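Local coordinates for protein endo-arabinase (Bacteroides thetaiotaomicron, PDB 5C0P) that probably hydrolyses glycosidic bonds in L-arabinan as a magnesium-binding member of glycosyl hydrolase family 43, at residues L42-N47 and R51-K56; S130-L135 and E162-R167; A262-D267 and L272-H277. All blocks are in the same frame, centred on the assembly; numbering follows the deposited sequence. Where two conformers were deposited one is given.

Interaction 1 (L42-N47 and R51-K56); sequences LHFNNN and RVYKSK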
loop_
_atom_site.group_PDB
_atom_site.type_symbol
_atom_site.label_atom_id
_atom_site.label_comp_id
_atom_site.label_asym_id
_atom_site.label_seq_id
_atom_site.Cartn_x
_atom_site.Cartn_y
_atom_site.Cartn_z
ATOM N N LEU A 42 5.212 10.931 -5.728
ATOM C CA LEU A 42 5.634 9.550 -5.527
ATOM C C LEU A 42 6.694 9.528 -4.434
ATOM O O LEU A 42 7.857 9.902 -4.660
ATOM C CB LEU A 42 6.175 8.977 -6.838
ATOM C CG LEU A 42 6.744 7.555 -6.888
ATOM C CD1 LEU A 42 5.829 6.569 -6.188
ATOM C CD2 LEU A 42 6.953 7.131 -8.341
ATOM N N HIS A 43 6.264 9.124 -3.238
ATOM C CA HIS A 43 7.157 8.936 -2.104
ATOM C C HIS A 43 7.645 7.496 -2.132
ATOM O O HIS A 43 6.855 6.583 -2.358
ATOM C CB HIS A 43 6.394 9.181 -0.805
ATOM C CG HIS A 43 5.920 10.590 -0.639
ATOM N ND1 HIS A 43 6.550 11.483 0.198
ATOM C CD2 HIS A 43 4.868 11.247 -1.172
ATOM C CE1 HIS A 43 5.911 12.640 0.163
ATOM N NE2 HIS A 43 4.881 12.523 -0.666
ATOM N N PHE A 44 8.934 7.284 -1.888
ATOM C CA PHE A 44 9.472 5.931 -1.978
ATOM C C PHE A 44 10.609 5.685 -0.994
ATOM O O PHE A 44 11.258 6.626 -0.527
ATOM C CB PHE A 44 9.888 5.597 -3.425
ATOM C CG PHE A 44 10.980 6.487 -3.982
ATOM C CD1 PHE A 44 10.676 7.713 -4.559
ATOM C CD2 PHE A 44 12.307 6.071 -3.960
ATOM C CE1 PHE A 44 11.682 8.520 -5.080
ATOM C CE2 PHE A 44 13.320 6.869 -4.480
ATOM C CZ PHE A 44 13.002 8.094 -5.046
ATOM N N ASN A 45 10.814 4.415 -0.653
ATOM C CA ASN A 45 11.937 4.007 0.174
ATOM C C ASN A 45 13.249 4.236 -0.580
ATOM O O ASN A 45 13.482 3.631 -1.632
ATOM C CB ASN A 45 11.793 2.528 0.547
ATOM C CG ASN A 45 12.932 2.023 1.418
ATOM O OD1 ASN A 45 13.743 2.801 1.916
ATOM N ND2 ASN A 45 12.994 0.707 1.605
ATOM N N ASN A 46 14.090 5.116 -0.053
ATOM C CA ASN A 46 15.355 5.471 -0.685
ATOM C C ASN A 46 16.513 5.057 0.230
ATOM O O ASN A 46 17.573 5.685 0.248
ATOM C CB ASN A 46 15.352 6.975 -0.987
ATOM C CG ASN A 46 16.526 7.432 -1.839
ATOM O OD1 ASN A 46 17.130 8.468 -1.550
ATOM N ND2 ASN A 46 16.852 6.678 -2.895
ATOM N N ASN A 47 16.276 3.969 0.968
ATOM C CA ASN A 47 17.232 3.371 1.908
ATOM C C ASN A 47 17.305 4.138 3.229
ATOM O O ASN A 47 18.072 5.096 3.359
ATOM C CB ASN A 47 18.626 3.182 1.297
ATOM C CG ASN A 47 19.500 2.254 2.119
ATOM O OD1 ASN A 47 19.145 1.867 3.234
ATOM N ND2 ASN A 47 20.661 1.899 1.575
ATOM N N ARG A 51 12.112 9.344 0.096
ATOM C CA ARG A 51 12.393 10.356 -0.916
ATOM C C ARG A 51 11.082 10.657 -1.630
ATOM O O ARG A 51 10.210 9.799 -1.706
ATOM C CB ARG A 51 13.419 9.808 -1.918
ATOM C CG ARG A 51 13.904 10.779 -2.985
ATOM C CD ARG A 51 15.155 11.478 -2.529
ATOM N NE ARG A 51 15.879 12.132 -3.618
ATOM C CZ ARG A 51 17.062 11.727 -4.069
ATOM N NH1 ARG A 51 17.657 12.382 -5.058
ATOM N NH2 ARG A 51 17.653 10.670 -3.526
ATOM N N VAL A 52 10.927 11.875 -2.142
ATOM C CA VAL A 52 9.709 12.208 -2.867
ATOM C C VAL A 52 10.016 12.839 -4.224
ATOM O O VAL A 52 10.810 13.767 -4.329
ATOM C CB VAL A 52 8.773 13.112 -2.018
ATOM C CG1 VAL A 52 9.501 14.359 -1.516
ATOM C CG2 VAL A 52 7.520 13.472 -2.808
ATOM N N TYR A 53 9.396 12.291 -5.264
ATOM C CA TYR A 53 9.453 12.881 -6.594
ATOM C C TYR A 53 8.080 13.444 -6.923
ATOM O O TYR A 53 7.074 12.977 -6.398
ATOM C CB TYR A 53 9.829 11.830 -7.637
ATOM C CG TYR A 53 11.291 11.399 -7.660
ATOM C CD1 TYR A 53 12.225 11.880 -6.738
ATOM C CD2 TYR A 53 11.742 10.528 -8.637
ATOM C CE1 TYR A 53 13.572 11.478 -6.797
ATOM C CE2 TYR A 53 13.071 10.128 -8.697
ATOM C CZ TYR A 53 13.979 10.606 -7.783
ATOM O OH TYR A 53 15.295 10.185 -7.875
ATOM N N LYS A 54 8.043 14.435 -7.807
ATOM C CA LYS A 54 6.813 15.146 -8.130
ATOM C C LYS A 54 6.665 15.213 -9.645
ATOM O O LYS A 54 7.665 15.240 -10.359
ATOM C CB LYS A 54 6.897 16.563 -7.564
ATOM C CG LYS A 54 5.649 17.419 -7.714
ATOM C CD LYS A 54 5.876 18.811 -7.105
ATOM C CE LYS A 54 6.762 19.692 -7.974
ATOM N NZ LYS A 54 6.999 21.037 -7.362
ATOM N N SER A 55 5.424 15.233 -10.131
ATOM C CA SER A 55 5.171 15.233 -11.576
ATOM C C SER A 55 3.887 15.974 -11.921
ATOM O O SER A 55 2.924 15.933 -11.155
ATOM C CB SER A 55 5.063 13.802 -12.095
ATOM O OG SER A 55 4.888 13.785 -13.505
ATOM N N LYS A 56 3.873 16.652 -13.070
ATOM C CA LYS A 56 2.652 17.269 -13.568
ATOM C C LYS A 56 1.757 16.261 -14.278
ATOM O O LYS A 56 0.559 16.492 -14.392
ATOM C CB LYS A 56 2.958 18.400 -14.556
ATOM C CG LYS A 56 3.678 19.607 -13.983
ATOM C CD LYS A 56 4.040 20.559 -15.122
ATOM C CE LYS A 56 4.649 21.867 -14.649
ATOM N NZ LYS A 56 4.895 22.762 -15.824
#

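Interaction 2 (S130-L135 and E162-R167); sequences SGWMCL and EIYAQR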
loop_
_atom_site.group_PDB
_atom_site.type_symbol
_atom_site.label_atom_id
_atom_site.label_comp_id
_atom_site.label_asym_id
_atom_site.label_seq_id
_atom_site.Cartn_x
_atom_site.Cartn_y
_atom_site.Cartn_z
ATOM N N SER A 130 1.033 -4.154 18.523
ATOM C CA SER A 130 2.422 -4.282 18.969
ATOM C C SER A 130 2.888 -5.730 19.143
ATOM O O SER A 130 4.090 -6.014 19.095
ATOM C CB SER A 130 2.645 -3.498 20.265
ATOM O OG SER A 130 1.863 -4.030 21.320
ATOM N N GLY A 131 1.949 -6.646 19.352
ATOM C CA GLY A 131 2.308 -8.040 19.543
ATOM C C GLY A 131 2.427 -8.832 18.251
ATOM O O GLY A 131 2.714 -10.037 18.291
ATOM N N TRP A 132 2.221 -8.166 17.118
ATOM C CA TRP A 132 2.186 -8.837 15.822
ATOM C C TRP A 132 3.168 -8.224 14.844
ATOM O O TRP A 132 3.314 -7.005 14.792
ATOM C CB TRP A 132 0.809 -8.671 15.181
ATOM C CG TRP A 132 -0.308 -9.434 15.792
ATOM C CD1 TRP A 132 -0.246 -10.299 16.844
ATOM C CD2 TRP A 132 -1.673 -9.408 15.367
ATOM N NE1 TRP A 132 -1.500 -10.814 17.106
ATOM C CE2 TRP A 132 -2.394 -10.279 16.208
ATOM C CE3 TRP A 132 -2.358 -8.732 14.358
ATOM C CZ2 TRP A 132 -3.766 -10.491 16.066
ATOM C CZ3 TRP A 132 -3.719 -8.943 14.216
ATOM C CH2 TRP A 132 -4.406 -9.804 15.065
HETATM N N MSE A 133 3.847 -9.073 14.072
HETATM C CA MSE A 133 4.645 -8.605 12.936
HETATM C C MSE A 133 3.704 -8.205 11.810
HETATM O O MSE A 133 3.063 -9.063 11.188
HETATM C CB MSE A 133 5.582 -9.696 12.424
HETATM C CG MSE A 133 6.326 -10.438 13.499
HETATM SE SE MSE A 133 8.211 -10.625 13.103
HETATM C CE MSE A 133 8.706 -8.782 13.513
ATOM N N CYS A 134 3.629 -6.907 11.544
ATOM C CA CYS A 134 2.693 -6.387 10.548
ATOM C C CYS A 134 3.358 -5.469 9.534
ATOM O O CYS A 134 4.390 -4.850 9.807
ATOM C CB CYS A 134 1.557 -5.608 11.208
ATOM S SG CYS A 134 0.606 -6.533 12.412
ATOM N N LEU A 135 2.754 -5.376 8.357
ATOM C CA LEU A 135 3.282 -4.512 7.314
ATOM C C LEU A 135 2.209 -4.048 6.352
ATOM O O LEU A 135 1.078 -4.552 6.364
ATOM C CB LEU A 135 4.428 -5.194 6.552
ATOM C CG LEU A 135 4.279 -6.595 5.960
ATOM C CD1 LEU A 135 3.478 -6.611 4.667
ATOM C CD2 LEU A 135 5.659 -7.194 5.715
ATOM N N GLU A 162 -1.903 -13.279 6.424
ATOM C CA GLU A 162 -3.220 -12.794 6.807
ATOM C C GLU A 162 -3.390 -11.322 6.440
ATOM O O GLU A 162 -2.435 -10.554 6.461
ATOM C CB GLU A 162 -3.411 -12.982 8.313
ATOM C CG GLU A 162 -3.449 -14.466 8.734
ATOM C CD GLU A 162 -3.431 -14.689 10.239
ATOM O OE1 GLU A 162 -3.331 -13.709 11.013
ATOM O OE2 GLU A 162 -3.515 -15.871 10.653
ATOM N N ILE A 163 -4.614 -10.937 6.102
ATOM C CA ILE A 163 -4.949 -9.535 5.891
ATOM C C ILE A 163 -6.084 -9.148 6.843
ATOM O O ILE A 163 -7.066 -9.893 6.989
ATOM C CB ILE A 163 -5.322 -9.256 4.413
ATOM C CG1 ILE A 163 -4.054 -9.315 3.564
ATOM C CG2 ILE A 163 -5.994 -7.891 4.270
ATOM C CD1 ILE A 163 -4.278 -9.187 2.060
ATOM N N TYR A 164 -5.917 -7.997 7.501
ATOM C CA TYR A 164 -6.850 -7.500 8.525
ATOM C C TYR A 164 -7.414 -6.136 8.175
ATOM O O TYR A 164 -6.762 -5.353 7.489
ATOM C CB TYR A 164 -6.158 -7.354 9.882
ATOM C CG TYR A 164 -5.859 -8.666 10.544
ATOM C CD1 TYR A 164 -4.710 -9.373 10.231
ATOM C CD2 TYR A 164 -6.725 -9.198 11.493
ATOM C CE1 TYR A 164 -4.446 -10.592 10.826
ATOM C CE2 TYR A 164 -6.469 -10.419 12.092
ATOM C CZ TYR A 164 -5.322 -11.105 11.760
ATOM O OH TYR A 164 -5.059 -12.320 12.360
ATOM N N ALA A 165 -8.613 -5.853 8.679
ATOM C CA ALA A 165 -9.154 -4.496 8.667
ATOM C C ALA A 165 -9.473 -4.048 10.092
ATOM O O ALA A 165 -9.800 -4.866 10.959
ATOM C CB ALA A 165 -10.401 -4.418 7.808
ATOM N N GLN A 166 -9.407 -2.739 10.327
ATOM C CA GLN A 166 -9.710 -2.201 11.643
ATOM C C GLN A 166 -10.088 -0.734 11.491
ATOM O O GLN A 166 -9.409 -0.014 10.765
ATOM C CB GLN A 166 -8.470 -2.322 12.535
ATOM C CG GLN A 166 -8.729 -2.101 14.015
ATOM C CD GLN A 166 -7.513 -2.398 14.854
ATOM O OE1 GLN A 166 -6.405 -2.573 14.336
ATOM N NE2 GLN A 166 -7.706 -2.443 16.165
ATOM N N ARG A 167 -11.138 -0.277 12.170
ATOM C CA ARG A 167 -11.459 1.155 12.103
ATOM C C ARG A 167 -10.371 1.990 12.766
ATOM O O ARG A 167 -9.767 1.577 13.768
ATOM C CB ARG A 167 -12.811 1.478 12.744
ATOM C CG ARG A 167 -14.026 1.069 11.905
ATOM C CD ARG A 167 -15.292 1.734 12.453
ATOM N NE ARG A 167 -16.495 1.398 11.683
ATOM C CZ ARG A 167 -16.811 1.959 10.516
ATOM N NH1 ARG A 167 -16.003 2.879 9.990
ATOM N NH2 ARG A 167 -17.918 1.595 9.873
#

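Interaction 3 (A262-D267 and L272-H277); sequences AMVFKD and LMISYH. With GOL (glycerol), chain I.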
loop_
_atom_site.group_PDB
_atom_site.type_symbol
_atom_site.label_atom_id
_atom_site.label_comp_id
_atom_site.label_asym_id
_atom_site.label_seq_id
_atom_site.Cartn_x
_atom_site.Cartn_y
_atom_site.Cartn_z
ATOM N N ALA A 262 0.127 -3.027 -5.780
ATOM C CA ALA A 262 -0.626 -2.103 -6.615
ATOM C C ALA A 262 -1.588 -1.253 -5.813
ATOM O O ALA A 262 -2.080 -1.661 -4.754
ATOM C CB ALA A 262 -1.404 -2.873 -7.677
HETATM N N MSE A 263 -1.856 -0.063 -6.333
HETATM C CA MSE A 263 -2.979 0.740 -5.878
HETATM C C MSE A 263 -3.626 1.362 -7.119
HETATM O O MSE A 263 -3.044 1.355 -8.216
HETATM C CB MSE A 263 -2.542 1.798 -4.847
HETATM C CG MSE A 263 -1.357 2.659 -5.291
HETATM SE SE MSE A 263 -1.822 4.154 -6.459
HETATM C CE MSE A 263 -2.839 5.194 -5.165
ATOM N N VAL A 264 -4.847 1.851 -6.969
ATOM C CA VAL A 264 -5.527 2.525 -8.065
ATOM C C VAL A 264 -5.895 3.947 -7.665
ATOM O O VAL A 264 -6.087 4.260 -6.479
ATOM C CB VAL A 264 -6.784 1.759 -8.544
ATOM C CG1 VAL A 264 -6.397 0.386 -9.107
ATOM C CG2 VAL A 264 -7.777 1.603 -7.414
ATOM N N PHE A 265 -5.967 4.812 -8.666
ATOM C CA PHE A 265 -6.298 6.207 -8.449
ATOM C C PHE A 265 -6.897 6.793 -9.709
ATOM O O PHE A 265 -6.709 6.259 -10.806
ATOM C CB PHE A 265 -5.046 7.002 -8.067
ATOM C CG PHE A 265 -3.997 7.069 -9.159
ATOM C CD1 PHE A 265 -3.945 8.146 -10.040
ATOM C CD2 PHE A 265 -3.047 6.062 -9.286
ATOM C CE1 PHE A 265 -2.973 8.214 -11.043
ATOM C CE2 PHE A 265 -2.080 6.113 -10.287
ATOM C CZ PHE A 265 -2.032 7.190 -11.159
ATOM N N LYS A 266 -7.595 7.911 -9.565
ATOM C CA LYS A 266 -8.027 8.652 -10.739
ATOM C C LYS A 266 -7.056 9.779 -11.002
ATOM O O LYS A 266 -6.695 10.527 -10.081
ATOM C CB LYS A 266 -9.448 9.184 -10.570
ATOM C CG LYS A 266 -10.478 8.075 -10.623
ATOM C CD LYS A 266 -11.882 8.610 -10.481
ATOM C CE LYS A 266 -12.892 7.522 -10.813
ATOM N NZ LYS A 266 -14.290 7.978 -10.588
ATOM N N ASP A 267 -6.613 9.887 -12.251
ATOM C CA ASP A 267 -5.727 10.984 -12.628
ATOM C C ASP A 267 -6.496 12.308 -12.663
ATOM O O ASP A 267 -7.696 12.340 -12.357
ATOM C CB ASP A 267 -4.945 10.695 -13.926
ATOM C CG ASP A 267 -5.800 10.738 -15.187
ATOM O OD1 ASP A 267 -6.967 11.178 -15.163
ATOM O OD2 ASP A 267 -5.260 10.344 -16.246
ATOM N N LEU A 272 -9.302 6.278 -14.422
ATOM C CA LEU A 272 -8.804 5.327 -13.431
ATOM C C LEU A 272 -7.493 4.682 -13.900
ATOM O O LEU A 272 -7.374 4.228 -15.054
ATOM C CB LEU A 272 -9.866 4.266 -13.116
ATOM C CG LEU A 272 -9.629 3.355 -11.917
ATOM C CD1 LEU A 272 -9.676 4.144 -10.604
ATOM C CD2 LEU A 272 -10.656 2.217 -11.902
HETATM N N MSE A 273 -6.505 4.684 -13.004
HETATM C CA MSE A 273 -5.172 4.163 -13.291
HETATM C C MSE A 273 -4.757 3.172 -12.216
HETATM O O MSE A 273 -5.195 3.271 -11.072
HETATM C CB MSE A 273 -4.132 5.294 -13.281
HETATM C CG MSE A 273 -4.502 6.523 -14.078
HETATM SE SE MSE A 273 -4.344 6.214 -15.978
HETATM C CE MSE A 273 -2.429 6.000 -16.052
ATOM N N ILE A 274 -3.876 2.242 -12.580
ATOM C CA ILE A 274 -3.218 1.381 -11.600
ATOM C C ILE A 274 -1.725 1.714 -11.576
ATOM O O ILE A 274 -1.146 2.065 -12.600
ATOM C CB ILE A 274 -3.465 -0.123 -11.894
ATOM C CG1 ILE A 274 -2.927 -1.008 -10.756
ATOM C CG2 ILE A 274 -2.861 -0.527 -13.231
ATOM C CD1 ILE A 274 -3.422 -2.459 -10.826
ATOM N N SER A 275 -1.133 1.640 -10.389
ATOM C CA SER A 275 0.307 1.821 -10.212
ATOM C C SER A 275 0.864 0.646 -9.415
ATOM O O SER A 275 0.349 0.316 -8.334
ATOM C CB SER A 275 0.577 3.136 -9.469
ATOM O OG SER A 275 1.956 3.292 -9.152
ATOM N N TYR A 276 1.919 0.020 -9.937
ATOM C CA TYR A 276 2.573 -1.100 -9.258
ATOM C C TYR A 276 3.998 -1.201 -9.761
ATOM O O TYR A 276 4.362 -0.495 -10.685
ATOM C CB TYR A 276 1.820 -2.415 -9.498
ATOM C CG TYR A 276 1.771 -2.933 -10.922
ATOM C CD1 TYR A 276 2.642 -3.927 -11.356
ATOM C CD2 TYR A 276 0.811 -2.470 -11.810
ATOM C CE1 TYR A 276 2.569 -4.432 -12.653
ATOM C CE2 TYR A 276 0.728 -2.966 -13.109
ATOM C CZ TYR A 276 1.614 -3.938 -13.520
ATOM O OH TYR A 276 1.521 -4.429 -14.809
ATOM N N HIS A 277 4.816 -2.077 -9.180
ATOM C CA HIS A 277 6.161 -2.242 -9.729
ATOM C C HIS A 277 6.293 -3.570 -10.445
ATOM O O HIS A 277 5.613 -4.533 -10.100
ATOM C CB HIS A 277 7.253 -2.101 -8.656
ATOM C CG HIS A 277 7.350 -3.280 -7.733
ATOM N ND1 HIS A 277 6.842 -3.263 -6.455
ATOM C CD2 HIS A 277 7.878 -4.515 -7.914
ATOM C CE1 HIS A 277 7.061 -4.434 -5.879
ATOM N NE2 HIS A 277 7.683 -5.214 -6.752
HETATM C C1 GOL I . -2.927 -3.136 -16.431
HETATM C C2 GOL I . -3.357 -4.357 -15.624
HETATM O O2 GOL I . -4.377 -3.990 -14.723
HETATM C C3 GOL I . -2.174 -4.900 -14.837
HETATM O O3 GOL I . -1.253 -5.481 -15.730
#

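Interaction 1 (L42-N47 and R51-K56)
The beta hairpin formed by strands 39-45 and 50-55 belongs to one blade of the five-bladed beta-propeller known for family 43 hydrolases, and Leu42-Asn47 pairs in it with Arg51-Lys56. Leu42 with Tyr53 and Phe44 with Arg51 are antiparallel hydrogen-bonded pairs; Leu42 N reaches Tyr53 O at 2.8 Å. Between them, the non-hydrogen-bonded pair His43 and Val52 has its side chains on the face opposite Phe44, Arg51 and Tyr53, where Val52 CG2 sits over the centre of the imidazole, 3.5 Å from the ring centroid, in a CH-pi contact. The imidazole is also held at both nitrogens, by Pro115 O at NE2 and Ser67 OG at ND1, which fixes its rotation. On the Phe44 face, Phe44 CG sits between the backbone N and carbonyl carbon (chi1 62°), bringing the ring end close to Arg51 and Tyr53. Arg51 CB lies over one ring face, 3.9 Å from the centroid, while the ring edge points into the face of Tyr53 in a T-shaped pair with planes at 80°. Arg51 NH2 gives a hydrogen bond to Asn46 OD1 (3.0 Å); the oxygen lies in the guanidinium plane, but the donor stands above the amide plane. Arg51 NH1 forms a salt bridge with Asp63. Strand 60-68 flanks strand 50-55 through backbone bonds from Val52 and Lys54, while His43 touches Val85 of strand 78-88.

Interaction 2 (S130-L135 and E162-R167)
Trp132, in the loop that leads into strand 134-141, meets Tyr164 of Glu162-Arg167 through the benzo carbons of its indole. CG stands anti to the carbonyl carbon (chi1 -72°), which brings the benzo carbons CZ3 and CH2 onto Tyr164. Trp132 CZ3 rides over the centre of the phenol ring and comes to 3.6 Å from Tyr164 CZ; Trp132 CH2 lies 3.7 Å from Tyr164 CE2. The two side chains run at about a right angle to each other, but their rings are inclined by 44° with centroids 4.8 Å apart, an oblique meeting of the two rings. The contact is apolar and small, burying 95 Å² in all. The same indole takes part in a cation-pi interaction with Arg153, whose strand 147-153 lies between 134-141 and 162-168 in the antiparallel sheet, consistent with one blade of the family 43 beta-propeller. Trp132 thus reaches past the intervening strand to a residue two strands away. Next along the chain, Met133, a selenomethionine, is tied through its backbone N to Glu157 OE1. Cys134 and Leu135 then enter the sheet: the former packs on Phe151, a ring that also meets Tyr164 with nearly parallel planes, and the latter pairs by backbone with Cys152. The phenol of Tyr164 is fixed at its polar end by a 2.6 Å hydrogen bond from OH to Glu162 OE1, which receives it from above the carboxylate plane.

Interaction 3 (A262-D267 and L272-H277)
Phe265 turns one face of its ring to Met273, a selenomethionine whose CB lies 3.8 Å from the ring centroid and 21° off its normal, toward the rim. In this CH-pi contact Phe265 CG lies between its backbone N and carbonyl carbon (chi1 65°), which brings the ring across to strand 272-278. Met273 CG continues over the same face, near the rim, 3.8 Å from Phe265 CE1. Ser275 CB approaches the ring edge and also touches the selenium of Met263, another selenomethionine, at 4.0 Å; Ser275 OG is hydrogen-bonded to Pro29 O. On the other face of the sheet, Val264 CG1 packs against Ile274 CB at 4.1 Å. Ala262 CB rests against Tyr276 CB at 3.7 Å, while the Tyr276 hydroxyl is hydrogen-bonded to Asp257 and to a glycerol, probably from the crystallisation liquor (O3 to OH 3.1 Å). Four backbone hydrogen bonds pair Met263 with Ser275 and Phe265 with Met273. Strand 285-290 extends the sheet beyond 272-278; strand 30-34 packs on the Phe265 and Ser275 face, and Tyr210 of strand 205-211 on that of Val264, Lys266 and Leu272. This is an antiparallel propeller-blade hairpin whose first strand carries the magnesium ligand His261.

The three contacts follow one another along the chain. Interactions 1 and 3 lie closer together, with centres about 15 Å and nearest atoms about 6 Å apart, whereas interaction 2 lies on the opposite side of the chain's centre from both, its centre about 26 and 24 Å from theirs. The magnesium site of Asp84 and His261 relates interactions 1 and 3: the side chains of Met263 and Leu42 are about 6 and 9 Å from a bound magnesium. In interaction 2, the Tyr164 side chain lies about 6 Å from that of Thr158, a second magnesium-binding residue whose ion is not bound to this chain here. Separately, Asp136, about 11 Å away, probably tunes the catalytic acid.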